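Side-chain contacts in putative citrate lyase (Ralstonia eutropha, PDB 3QQW), which probably acts as a magnesium-dependent lyase of the citrate lyase family, perhaps cleaving citramalyl-CoA, in a TIM-barrel active site: residues C[37-42]-C[83-88]; C[150-155]-C[162-167]; C[238-243]-C[265-270]. All coordinates share one frame; numbering follows the deposited sequence. Where two conformers were deposited one is given.

Contact 1: C[37-42]-C[83-88]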
loop_
_atom_site.group_PDB
_atom_site.type_symbol
_atom_site.label_atom_id
_atom_site.label_comp_id
_atom_site.label_asym_id
_atom_site.label_seq_id
_atom_site.Cartn_x
_atom_site.Cartn_y
_atom_site.Cartn_z
ATOM N N LYS C 37 -36.853 -17.575 -7.403
ATOM C CA LYS C 37 -36.195 -18.760 -6.824
ATOM C C LYS C 37 -35.236 -18.394 -5.664
ATOM O O LYS C 37 -35.257 -19.061 -4.625
ATOM C CB LYS C 37 -35.430 -19.525 -7.903
ATOM C CG LYS C 37 -36.313 -20.412 -8.784
ATOM C CD LYS C 37 -35.423 -21.191 -9.746
ATOM C CE LYS C 37 -36.155 -22.055 -10.734
ATOM N NZ LYS C 37 -35.247 -22.487 -11.838
ATOM N N ALA C 38 -34.445 -17.301 -5.822
ATOM C CA ALA C 38 -33.506 -16.799 -4.819
ATOM C C ALA C 38 -34.269 -16.285 -3.592
ATOM O O ALA C 38 -33.878 -16.583 -2.456
ATOM C CB ALA C 38 -32.643 -15.709 -5.412
HETATM N N MSE C 39 -35.411 -15.592 -3.813
HETATM C CA MSE C 39 -36.274 -15.100 -2.726
HETATM C C MSE C 39 -36.857 -16.258 -1.983
HETATM O O MSE C 39 -36.880 -16.217 -0.760
HETATM C CB MSE C 39 -37.377 -14.190 -3.242
HETATM C CG MSE C 39 -36.884 -12.799 -3.576
HETATM SE SE MSE C 39 -38.280 -11.838 -4.508
HETATM C CE MSE C 39 -37.313 -10.085 -4.709
ATOM N N ASP C 40 -37.281 -17.310 -2.705
ATOM C CA ASP C 40 -37.816 -18.562 -2.113
ATOM C C ASP C 40 -36.737 -19.320 -1.339
ATOM O O ASP C 40 -37.044 -19.960 -0.349
ATOM C CB ASP C 40 -38.393 -19.498 -3.192
ATOM C CG ASP C 40 -39.588 -18.959 -3.942
ATOM O OD1 ASP C 40 -40.150 -17.906 -3.512
ATOM O OD2 ASP C 40 -39.965 -19.573 -4.963
ATOM N N LEU C 41 -35.472 -19.248 -1.805
ATOM C CA LEU C 41 -34.355 -19.914 -1.168
ATOM C C LEU C 41 -34.017 -19.199 0.153
ATOM O O LEU C 41 -33.589 -19.871 1.096
ATOM C CB LEU C 41 -33.175 -19.957 -2.138
ATOM C CG LEU C 41 -32.017 -20.880 -1.791
ATOM C CD1 LEU C 41 -32.450 -22.339 -1.781
ATOM C CD2 LEU C 41 -30.833 -20.626 -2.713
ATOM N N GLN C 42 -34.296 -17.845 0.252
ATOM C CA GLN C 42 -34.138 -17.079 1.494
ATOM C C GLN C 42 -35.160 -17.564 2.525
ATOM O O GLN C 42 -34.891 -17.542 3.724
ATOM C CB GLN C 42 -34.318 -15.583 1.258
ATOM C CG GLN C 42 -33.147 -14.910 0.564
ATOM C CD GLN C 42 -33.355 -13.423 0.352
ATOM O OE1 GLN C 42 -34.357 -12.957 -0.227
ATOM N NE2 GLN C 42 -32.333 -12.658 0.700
ATOM N N GLY C 83 -37.257 -9.168 2.805
ATOM C CA GLY C 83 -36.904 -7.788 2.489
ATOM C C GLY C 83 -35.410 -7.598 2.365
ATOM O O GLY C 83 -34.895 -6.522 2.656
ATOM N N ARG C 84 -34.719 -8.647 1.908
ATOM C CA ARG C 84 -33.254 -8.710 1.792
ATOM C C ARG C 84 -32.862 -8.869 0.347
ATOM O O ARG C 84 -31.952 -9.641 -0.010
ATOM C CB ARG C 84 -32.676 -9.854 2.689
ATOM C CG ARG C 84 -32.630 -9.505 4.206
ATOM C CD ARG C 84 -32.140 -8.092 4.575
ATOM N NE ARG C 84 -30.858 -7.726 3.939
ATOM C CZ ARG C 84 -30.405 -6.477 3.813
ATOM N NH1 ARG C 84 -31.110 -5.458 4.280
ATOM N NH2 ARG C 84 -29.248 -6.238 3.203
ATOM N N ALA C 85 -33.546 -8.088 -0.475
ATOM C CA ALA C 85 -33.394 -8.029 -1.911
ATOM C C ALA C 85 -33.049 -6.593 -2.330
ATOM O O ALA C 85 -33.824 -5.664 -2.094
ATOM C CB ALA C 85 -34.681 -8.498 -2.575
ATOM N N GLY C 86 -31.837 -6.424 -2.856
ATOM C CA GLY C 86 -31.329 -5.155 -3.365
ATOM C C GLY C 86 -31.253 -5.208 -4.879
ATOM O O GLY C 86 -31.641 -6.211 -5.489
ATOM N N ALA C 87 -30.744 -4.151 -5.502
ATOM C CA ALA C 87 -30.633 -4.121 -6.956
ATOM C C ALA C 87 -29.332 -3.514 -7.411
ATOM O O ALA C 87 -28.874 -2.539 -6.834
ATOM C CB ALA C 87 -31.794 -3.344 -7.560
ATOM N N ARG C 88 -28.747 -4.063 -8.467
ATOM C CA ARG C 88 -27.566 -3.463 -9.071
ATOM C C ARG C 88 -28.064 -2.691 -10.266
ATOM O O ARG C 88 -28.605 -3.281 -11.188
ATOM C CB ARG C 88 -26.456 -4.479 -9.454
ATOM C CG ARG C 88 -25.379 -3.781 -10.289
ATOM C CD ARG C 88 -24.053 -4.464 -10.470
ATOM N NE ARG C 88 -24.154 -5.791 -11.064
ATOM C CZ ARG C 88 -23.122 -6.623 -11.218
ATOM N NH1 ARG C 88 -21.890 -6.238 -10.887
ATOM N NH2 ARG C 88 -23.309 -7.836 -11.736
HETATM O O HOH W 1 -35.749 -10.963 0.677
#
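Gln42 NE2 is gripped by two backbone carbonyls: it donates to Arg84 O across the contact and to Phe49 O at the start of strand 49-54. The bond from Gln42 NE2 to Arg84 O measures 3.1 Å and is nearly straight at hydrogen, 168°. Seen from the acceptor it is less regular, since the nitrogen stands above the carbonyl plane, 51° out of it, while Arg84 O lies close to the amide plane of Gln42. At the other end of that amide a water lies 2.6 Å from Gln42 OE1, to which it probably donates, and accepts from Arg84 N over 2.8 Å. Directly at Arg84 O and through the water at Arg84 N, one side chain serves both, and bonds at both ends fix the turn of the amide. An extended chain (chi2 180°) carries it out from the helix. In the TIM barrel, helix 32-45 links the first two strands; near its end Gln42 touches Val51 of the second and goes on to the entry of the third, 85-88, at the end of the barrel where the strands begin. One helical turn earlier, Met39, here selenomethionine, extends its chain until CE meets Ala85 CB at 3.7 Å, beside Asn80. Arg84 brings only its root to Gln42, with CB 3.5 Å from Gln42 NE2; its chain bends and leads the guanidinium away, where NE forms a salt bridge with Asp50.

Contact 2: C[150-155]-C[162-167]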
loop_
_atom_site.group_PDB
_atom_site.type_symbol
_atom_site.label_atom_id
_atom_site.label_comp_id
_atom_site.label_asym_id
_atom_site.label_seq_id
_atom_site.Cartn_x
_atom_site.Cartn_y
_atom_site.Cartn_z
ATOM N N VAL C 150 -20.939 -0.096 -3.119
ATOM C CA VAL C 150 -20.144 0.496 -4.200
ATOM C C VAL C 150 -19.089 -0.483 -4.681
ATOM O O VAL C 150 -18.286 -0.988 -3.895
ATOM C CB VAL C 150 -19.514 1.851 -3.755
ATOM C CG1 VAL C 150 -18.674 2.469 -4.858
ATOM C CG2 VAL C 150 -20.596 2.824 -3.319
ATOM N N LEU C 151 -19.091 -0.745 -5.988
ATOM C CA LEU C 151 -18.056 -1.573 -6.598
ATOM C C LEU C 151 -16.770 -0.787 -6.740
ATOM O O LEU C 151 -16.788 0.347 -7.234
ATOM C CB LEU C 151 -18.490 -2.065 -7.986
ATOM C CG LEU C 151 -19.131 -3.457 -8.141
ATOM C CD1 LEU C 151 -18.225 -4.568 -7.674
ATOM C CD2 LEU C 151 -20.461 -3.513 -7.514
ATOM N N ILE C 152 -15.660 -1.389 -6.299
ATOM C CA ILE C 152 -14.301 -0.867 -6.484
ATOM C C ILE C 152 -13.716 -1.786 -7.523
ATOM O O ILE C 152 -13.355 -2.918 -7.211
ATOM C CB ILE C 152 -13.501 -0.771 -5.162
ATOM C CG1 ILE C 152 -14.292 0.068 -4.085
ATOM C CG2 ILE C 152 -12.081 -0.223 -5.415
ATOM C CD1 ILE C 152 -14.675 1.557 -4.462
ATOM N N GLU C 153 -13.798 -1.365 -8.804
ATOM C CA GLU C 153 -13.377 -2.219 -9.917
ATOM C C GLU C 153 -12.712 -1.433 -11.055
ATOM O O GLU C 153 -12.630 -1.922 -12.188
ATOM C CB GLU C 153 -14.567 -3.033 -10.441
ATOM C CG GLU C 153 -15.776 -2.246 -10.909
ATOM C CD GLU C 153 -17.008 -3.095 -11.166
ATOM O OE1 GLU C 153 -16.885 -4.339 -11.191
ATOM O OE2 GLU C 153 -18.107 -2.519 -11.332
ATOM N N THR C 154 -12.257 -0.212 -10.756
ATOM C CA THR C 154 -11.567 0.639 -11.718
ATOM C C THR C 154 -10.339 1.230 -11.066
ATOM O O THR C 154 -10.237 1.223 -9.840
ATOM C CB THR C 154 -12.483 1.738 -12.266
ATOM O OG1 THR C 154 -12.784 2.668 -11.240
ATOM C CG2 THR C 154 -13.741 1.200 -12.909
ATOM N N HIS C 155 -9.416 1.771 -11.872
ATOM C CA HIS C 155 -8.218 2.442 -11.371
ATOM C C HIS C 155 -8.617 3.643 -10.526
ATOM O O HIS C 155 -8.133 3.788 -9.405
ATOM C CB HIS C 155 -7.310 2.892 -12.509
ATOM C CG HIS C 155 -6.701 1.788 -13.295
ATOM N ND1 HIS C 155 -5.765 0.944 -12.739
ATOM C CD2 HIS C 155 -6.864 1.466 -14.601
ATOM C CE1 HIS C 155 -5.421 0.111 -13.712
ATOM N NE2 HIS C 155 -6.064 0.388 -14.848
ATOM N N PHE C 162 -10.480 5.610 -0.341
ATOM C CA PHE C 162 -10.619 6.214 0.981
ATOM C C PHE C 162 -11.600 7.395 0.972
ATOM O O PHE C 162 -12.301 7.635 1.968
ATOM C CB PHE C 162 -9.258 6.624 1.552
ATOM C CG PHE C 162 -8.560 5.447 2.191
ATOM C CD1 PHE C 162 -8.743 5.155 3.541
ATOM C CD2 PHE C 162 -7.747 4.602 1.435
ATOM C CE1 PHE C 162 -8.109 4.045 4.124
ATOM C CE2 PHE C 162 -7.130 3.484 2.019
ATOM C CZ PHE C 162 -7.314 3.215 3.354
ATOM N N GLN C 163 -11.697 8.075 -0.161
ATOM C CA GLN C 163 -12.630 9.182 -0.343
ATOM C C GLN C 163 -14.052 8.613 -0.533
ATOM O O GLN C 163 -14.998 9.082 0.093
ATOM C CB GLN C 163 -12.181 10.022 -1.529
ATOM C CG GLN C 163 -12.688 11.411 -1.516
ATOM C CD GLN C 163 -11.793 12.237 -2.383
ATOM O OE1 GLN C 163 -11.655 11.995 -3.592
ATOM N NE2 GLN C 163 -11.114 13.196 -1.773
ATOM N N ILE C 164 -14.176 7.542 -1.334
ATOM C CA ILE C 164 -15.448 6.848 -1.565
ATOM C C ILE C 164 -15.980 6.314 -0.220
ATOM O O ILE C 164 -17.132 6.551 0.103
ATOM C CB ILE C 164 -15.271 5.722 -2.632
ATOM C CG1 ILE C 164 -15.093 6.324 -4.044
ATOM C CG2 ILE C 164 -16.419 4.713 -2.589
ATOM C CD1 ILE C 164 -14.658 5.366 -5.147
ATOM N N ALA C 165 -15.126 5.671 0.585
ATOM C CA ALA C 165 -15.508 5.097 1.879
ATOM C C ALA C 165 -16.046 6.143 2.886
ATOM O O ALA C 165 -16.747 5.783 3.829
ATOM C CB ALA C 165 -14.333 4.360 2.486
ATOM N N GLU C 166 -15.766 7.421 2.666
ATOM C CA GLU C 166 -16.238 8.480 3.533
ATOM C C GLU C 166 -17.606 9.014 3.125
ATOM O O GLU C 166 -18.195 9.782 3.890
ATOM C CB GLU C 166 -15.208 9.629 3.548
ATOM C CG GLU C 166 -14.034 9.296 4.449
ATOM C CD GLU C 166 -13.646 10.398 5.399
ATOM O OE1 GLU C 166 -14.476 11.306 5.630
ATOM O OE2 GLU C 166 -12.562 10.277 6.013
ATOM N N LEU C 167 -18.107 8.603 1.936
ATOM C CA LEU C 167 -19.378 9.063 1.417
ATOM C C LEU C 167 -20.547 8.505 2.235
ATOM O O LEU C 167 -20.411 7.425 2.815
ATOM C CB LEU C 167 -19.527 8.726 -0.069
ATOM C CG LEU C 167 -18.566 9.487 -0.992
ATOM C CD1 LEU C 167 -18.621 8.925 -2.393
ATOM C CD2 LEU C 167 -18.871 10.979 -1.004
#
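Branched aliphatic chains, with no flat group among them, make this contact: Ile164 comes down from helix 161-164 onto Val150 and Ile152 of strand 148-152. This is a beta-alpha-beta unit of the TIM barrel, in which the fifth strand leads through two short helices to the sixth, 170-175. Val150 and Ile152, two residues apart on the strand, both point toward the helix, which accounts for their sharing one partner. No hydrogen bond crosses between the segments, and 109 Å² is buried. Neighbours complete the apolar layer: Leu173 of the sixth strand and Val126 of helix 123-139 touch both Val150 and Ile164, and Met211 of helix 202-217 meets Ile152. Just beyond the strand end lies Glu153, predicted to bind magnesium and substrate; the packing lies on the outer side of a strand that leads into the probable active site. Ile164 uses two branches. Its CG2 crosses Val150 at a slant, 3.9 Å from Val150 CG1, and also lies 4.1 Å from Ile152 CD1. The longer branch of Ile164 is extended (chi2 169°), whereas that of Ile152 is bent (chi2 -59°); they meet tip to tip, Ile164 CD1 to Ile152 CD1, at 3.9 Å.

Contact 3: C[238-243]-C[265-270]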
loop_
_atom_site.group_PDB
_atom_site.type_symbol
_atom_site.label_atom_id
_atom_site.label_comp_id
_atom_site.label_asym_id
_atom_site.label_seq_id
_atom_site.Cartn_x
_atom_site.Cartn_y
_atom_site.Cartn_z
ATOM N N SER C 238 -12.801 -22.535 0.233
ATOM C CA SER C 238 -11.394 -22.144 0.217
ATOM C C SER C 238 -11.229 -20.655 -0.148
ATOM O O SER C 238 -10.500 -19.953 0.547
ATOM C CB SER C 238 -10.593 -23.030 -0.734
ATOM O OG SER C 238 -9.249 -22.573 -0.777
ATOM N N ASP C 239 -11.925 -20.181 -1.194
ATOM C CA ASP C 239 -11.909 -18.773 -1.608
ATOM C C ASP C 239 -12.487 -17.865 -0.515
ATOM O O ASP C 239 -11.864 -16.860 -0.165
ATOM C CB ASP C 239 -12.684 -18.577 -2.922
ATOM C CG ASP C 239 -11.896 -18.905 -4.179
ATOM O OD1 ASP C 239 -10.793 -19.497 -4.059
ATOM O OD2 ASP C 239 -12.377 -18.578 -5.281
ATOM N N ALA C 240 -13.636 -18.263 0.075
ATOM C CA ALA C 240 -14.281 -17.524 1.164
ATOM C C ALA C 240 -13.379 -17.453 2.390
ATOM O O ALA C 240 -13.251 -16.377 2.971
ATOM C CB ALA C 240 -15.611 -18.161 1.517
ATOM N N CYS C 241 -12.678 -18.548 2.726
ATOM C CA CYS C 241 -11.742 -18.587 3.865
ATOM C C CYS C 241 -10.500 -17.706 3.617
ATOM O O CYS C 241 -10.100 -16.997 4.536
ATOM C CB CYS C 241 -11.349 -20.016 4.217
ATOM S SG CYS C 241 -12.653 -20.942 5.086
ATOM N N ARG C 242 -9.914 -17.712 2.396
ATOM C CA ARG C 242 -8.743 -16.873 2.094
ATOM C C ARG C 242 -9.125 -15.415 2.178
ATOM O O ARG C 242 -8.403 -14.629 2.793
ATOM C CB ARG C 242 -8.135 -17.179 0.714
ATOM C CG ARG C 242 -7.431 -18.535 0.646
ATOM C CD ARG C 242 -6.419 -18.604 -0.486
ATOM N NE ARG C 242 -5.249 -17.751 -0.255
ATOM C CZ ARG C 242 -4.136 -17.781 -0.994
ATOM N NH1 ARG C 242 -4.042 -18.602 -2.038
ATOM N NH2 ARG C 242 -3.116 -16.981 -0.705
ATOM N N ALA C 243 -10.292 -15.047 1.598
ATOM C CA ALA C 243 -10.766 -13.663 1.613
ATOM C C ALA C 243 -11.047 -13.232 3.040
ATOM O O ALA C 243 -10.647 -12.129 3.428
ATOM C CB ALA C 243 -12.013 -13.521 0.755
ATOM N N ASN C 265 -20.960 -20.541 5.765
ATOM C CA ASN C 265 -20.242 -21.364 6.724
ATOM C C ASN C 265 -18.786 -20.935 6.878
ATOM O O ASN C 265 -18.291 -20.911 8.006
ATOM C CB ASN C 265 -20.360 -22.849 6.367
ATOM C CG ASN C 265 -21.760 -23.387 6.630
ATOM O OD1 ASN C 265 -22.434 -23.901 5.734
ATOM N ND2 ASN C 265 -22.261 -23.244 7.857
ATOM N N ALA C 266 -18.119 -20.539 5.789
ATOM C CA ALA C 266 -16.721 -20.072 5.871
ATOM C C ALA C 266 -16.600 -18.744 6.642
ATOM O O ALA C 266 -15.593 -18.500 7.299
ATOM C CB ALA C 266 -16.149 -19.906 4.481
HETATM N N MSE C 267 -17.651 -17.906 6.575
HETATM C CA MSE C 267 -17.724 -16.586 7.188
HETATM C C MSE C 267 -18.260 -16.616 8.627
HETATM O O MSE C 267 -18.147 -15.604 9.306
HETATM C CB MSE C 267 -18.640 -15.749 6.309
HETATM C CG MSE C 267 -18.215 -14.353 6.104
HETATM SE SE MSE C 267 -16.642 -14.081 5.129
HETATM C CE MSE C 267 -17.214 -14.365 3.315
ATOM N N ARG C 268 -18.834 -17.751 9.087
ATOM C CA ARG C 268 -19.412 -17.933 10.423
ATOM C C ARG C 268 -18.411 -17.809 11.566
ATOM O O ARG C 268 -17.304 -18.347 11.452
ATOM C CB ARG C 268 -20.041 -19.334 10.546
ATOM C CG ARG C 268 -21.457 -19.377 10.107
ATOM C CD ARG C 268 -22.032 -20.753 10.245
ATOM N NE ARG C 268 -23.409 -20.763 9.756
ATOM C CZ ARG C 268 -24.265 -21.756 9.951
ATOM N NH1 ARG C 268 -23.903 -22.829 10.649
ATOM N NH2 ARG C 268 -25.497 -21.679 9.465
ATOM N N PRO C 269 -18.806 -17.208 12.725
ATOM C CA PRO C 269 -17.893 -17.215 13.883
ATOM C C PRO C 269 -17.865 -18.614 14.501
ATOM O O PRO C 269 -18.827 -19.380 14.338
ATOM C CB PRO C 269 -18.490 -16.171 14.849
ATOM C CG PRO C 269 -19.802 -15.749 14.265
ATOM C CD PRO C 269 -20.108 -16.581 13.058
ATOM N N ASP C 270 -16.761 -18.952 15.195
ATOM C CA ASP C 270 -16.596 -20.247 15.861
ATOM C C ASP C 270 -17.677 -20.416 16.936
ATOM O O ASP C 270 -18.049 -19.438 17.593
ATOM C CB ASP C 270 -15.184 -20.369 16.472
ATOM C CG ASP C 270 -14.026 -20.272 15.487
ATOM O OD1 ASP C 270 -14.182 -19.591 14.442
ATOM O OD2 ASP C 270 -12.944 -20.823 15.789
#
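This is a close helix-to-helix packing on the outside of the TIM barrel, made chiefly by small side chains: Ala240 and Cys241 of helix 233-247 against Ala266 at the end of helix 260-267, with the longer chain of Met267 at the side. The evidence for closeness is in the backbone, for Cys241 CA and Ala266 CA stand 5.6 Å apart, consistent with the small side chains of Ala240, Cys241 and Ala266 at the interface. Ala266 carries the middle of the contact. Its CB presses on Ala240 CB at 3.5 Å, a tight methyl-to-methyl meeting, and also lies 3.7 Å from Cys241 SG. The sulfur of Cys241 sits beside its own backbone N, opposite the carbonyl carbon (chi1 -75°), and reaches the methyl of Ala266 from the more exposed margin, while Ala240 meets it in the buried part. Met267, a selenomethionine, adds a looser touch. Its chain leaves the backbone obliquely and then bends twice (chi2 67°, chi3 77°), bringing CE within 4.5 Å of Ala240 CB. No hydrogen bond joins the two segments, and 168 Å² is buried, over a third of it on Ala266. A polar link is supplied further along helix 233-247 by Arg244, whose NH1 donates to Arg268 O and, weakly, to Ala266 O; a cation there would probably also suit the carbonyl end of the shorter helix. Beneath both helices runs the eighth strand, 251-254, where Met252 touches Ala240 and Met267, while Pro269, past the helix end, leans on Val310 and Lys313 of helix 304-316.

Read from the N terminus, the three contacts follow one another in series, none nesting in or crossing another. Contact 1 closes a loop of 40 residues that holds strand 49-54 and helix 64-76, tying the helix after the first strand to the third strand. Contact 2 spans just six intervening residues, joining the fifth strand to the second of the two short helices that follow it, 161-164. Contact 3 encloses 21 residues, including the eighth strand, and joins the helices before and after it. Contacts 1 and 2 reach the same closed sheet from opposite sides of the chain's centre, their centres 25 Å apart; contact 3 joins outer helices, 22 and 24 Å from them between centres.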